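Long-range contact in D-alanyl-D-alanine carboxypeptidase (PDB 3V39), which probably hydrolyses peptidoglycan cross-links as an endopeptidase of the D-Ala-D-Ala carboxypeptidase S13 family in the predatory bacterium Bdellovibrio bacteriovorus: residues T195-M200 with S397-A402. The protein carries 1 engineered substitution. Residues are numbered along the deposited sequence; the frame is centred on the assembly and turned at random. Where two conformers were deposited one is given.
With SO4 (sulfate ion), chain C.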
loop_
_atom_site.group_PDB
_atom_site.type_symbol
_atom_site.label_atom_id
_atom_site.label_comp_id
_atom_site.label_asym_id
_atom_site.label_seq_id
_atom_site.Cartn_x
_atom_site.Cartn_y
_atom_site.Cartn_z
ATOM N N THR A 195 6.815 10.138 29.824
ATOM C CA THR A 195 5.425 10.091 29.399
ATOM C C THR A 195 5.365 9.375 28.067
ATOM O O THR A 195 6.125 9.707 27.129
ATOM C CB THR A 195 4.871 11.501 29.217
ATOM O OG1 THR A 195 4.788 12.154 30.482
ATOM C CG2 THR A 195 3.466 11.512 28.568
ATOM N N THR A 196 4.463 8.421 27.926
ATOM C CA THR A 196 4.297 7.753 26.661
ATOM C C THR A 196 3.230 8.445 25.827
ATOM O O THR A 196 2.092 8.668 26.323
ATOM C CB THR A 196 3.824 6.302 26.888
ATOM O OG1 THR A 196 4.792 5.605 27.671
ATOM C CG2 THR A 196 3.622 5.600 25.557
ATOM N N MET A 197 3.584 8.817 24.601
ATOM C CA MET A 197 2.618 9.449 23.702
ATOM C C MET A 197 2.461 8.587 22.460
ATOM O O MET A 197 3.403 8.076 21.935
ATOM C CB MET A 197 3.073 10.833 23.264
ATOM C CG MET A 197 3.392 11.789 24.407
ATOM S SD MET A 197 3.787 13.392 23.686
ATOM C CE MET A 197 4.008 14.397 25.141
ATOM N N VAL A 198 1.229 8.393 22.015
ATOM C CA VAL A 198 0.959 7.448 20.911
ATOM C C VAL A 198 0.592 8.238 19.703
ATOM O O VAL A 198 -0.297 9.124 19.754
ATOM C CB VAL A 198 -0.196 6.504 21.271
ATOM C CG1 VAL A 198 -0.400 5.470 20.189
ATOM C CG2 VAL A 198 0.189 5.752 22.521
ATOM N N LEU A 199 1.263 7.911 18.587
ATOM C CA LEU A 199 0.935 8.469 17.255
ATOM C C LEU A 199 0.359 7.352 16.438
ATOM O O LEU A 199 1.113 6.468 16.035
ATOM C CB LEU A 199 2.235 8.963 16.580
ATOM C CG LEU A 199 1.985 9.644 15.234
ATOM C CD1 LEU A 199 1.593 11.082 15.472
ATOM C CD2 LEU A 199 3.333 9.551 14.428
ATOM N N MET A 200 -0.936 7.354 16.175
ATOM C CA MET A 200 -1.520 6.224 15.399
ATOM C C MET A 200 -1.503 6.635 13.916
ATOM O O MET A 200 -1.840 7.731 13.555
ATOM C CB MET A 200 -2.981 6.009 15.829
ATOM C CG MET A 200 -3.032 5.513 17.260
ATOM S SD MET A 200 -4.636 4.711 17.577
ATOM C CE MET A 200 -5.804 6.013 17.490
ATOM N N SER A 397 -5.168 10.497 14.578
ATOM C CA SER A 397 -3.705 10.245 14.648
ATOM C C SER A 397 -2.967 11.177 15.604
ATOM O O SER A 397 -1.763 10.974 15.856
ATOM C CB SER A 397 -3.054 10.425 13.254
ATOM O OG SER A 397 -3.552 9.415 12.358
ATOM N N TYR A 398 -3.658 12.163 16.151
ATOM C CA TYR A 398 -2.984 13.115 17.000
ATOM C C TYR A 398 -2.240 12.444 18.152
ATOM O O TYR A 398 -2.697 11.420 18.728
ATOM C CB TYR A 398 -4.027 14.057 17.628
ATOM C CG TYR A 398 -4.703 14.997 16.630
ATOM C CD1 TYR A 398 -3.992 16.050 16.036
ATOM C CD2 TYR A 398 -6.074 14.852 16.303
ATOM C CE1 TYR A 398 -4.613 16.907 15.156
ATOM C CE2 TYR A 398 -6.709 15.703 15.405
ATOM C CZ TYR A 398 -5.980 16.746 14.841
ATOM O OH TYR A 398 -6.653 17.627 14.011
ATOM N N LEU A 399 -1.097 13.022 18.512
ATOM C CA LEU A 399 -0.334 12.482 19.619
ATOM C C LEU A 399 -1.171 12.556 20.865
ATOM O O LEU A 399 -1.727 13.608 21.255
ATOM C CB LEU A 399 0.845 13.364 19.916
ATOM C CG LEU A 399 2.164 13.057 19.322
ATOM C CD1 LEU A 399 3.275 14.024 19.827
ATOM C CD2 LEU A 399 2.644 11.581 19.325
ATOM N N THR A 400 -1.204 11.448 21.556
ATOM C CA THR A 400 -2.096 11.348 22.698
ATOM C C THR A 400 -1.336 10.672 23.851
ATOM O O THR A 400 -0.696 9.660 23.620
ATOM C CB THR A 400 -3.265 10.496 22.294
ATOM O OG1 THR A 400 -3.938 11.133 21.198
ATOM C CG2 THR A 400 -4.216 10.415 23.414
ATOM N N LYS A 401 -1.422 11.236 25.062
ATOM C CA LYS A 401 -0.761 10.657 26.207
ATOM C C LYS A 401 -1.455 9.389 26.565
ATOM O O LYS A 401 -2.686 9.347 26.611
ATOM C CB LYS A 401 -0.838 11.610 27.393
ATOM C CG LYS A 401 -0.059 12.887 27.119
ATOM C CD LYS A 401 0.055 13.757 28.395
ATOM C CE LYS A 401 1.034 14.938 28.184
ATOM N NZ LYS A 401 0.509 16.004 27.233
ATOM N N ALA A 402 -0.677 8.344 26.856
ATOM C CA ALA A 402 -1.293 7.088 27.221
ATOM C C ALA A 402 -1.667 7.191 28.695
ATOM O O ALA A 402 -2.212 6.258 29.258
ATOM C CB ALA A 402 -0.354 5.897 26.944
HETATM S S SO4 C . 3.817 2.158 27.994
HETATM O O1 SO4 C . 3.709 0.967 28.846
HETATM O O2 SO4 C . 5.132 2.772 28.193
HETATM O O3 SO4 C . 3.634 1.784 26.587
HETATM O O4 SO4 C . 2.752 3.099 28.388
HETATM O O HOH W 1 -2.979 8.849 17.835
#
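Ser397 reaches the end of strand 195-200 through its hydroxyl, which donates to Met200 O at 2.7 Å; OG is also hydrogen-bonded with Asp394 N, and two bonds thus grip it. The carbonyl of Ser397 lies against the CD1 methyl of Leu199. At Tyr398 the chain swings off the strand, and a water links Met200 N and Tyr398 O. Tyr398 sets off away from the strand, its ring against helix 82-94 and its OH bonded to Gln168 N. Leu399 turns back in: its CD2 methyl comes within 3.8 Å of Leu199 CB, while CD1 meets Met197 SD at 3.9 Å in one of two conformers of that methionine; Met95 lies beside Leu399 and Met84 of helix 82-94 against Leu199. Thr400 pairs with Val198 both ways, Val198 N to Thr400 O at 2.8 Å and a more bent return bond from Thr400 N to Val198 O. Lys401 CG and CD pass obliquely across the Thr195 CG2 methyl, and Ala402 N closes the ladder on Thr196 O at 2.8 Å. Thr196 OG1 donates to a sulfate also held by Lys57 and Lys190. This is an antiparallel edge-strand pairing: the last modelled residues add strand 400-401 to the border of a six-stranded mixed sheet, beyond strand 195-200.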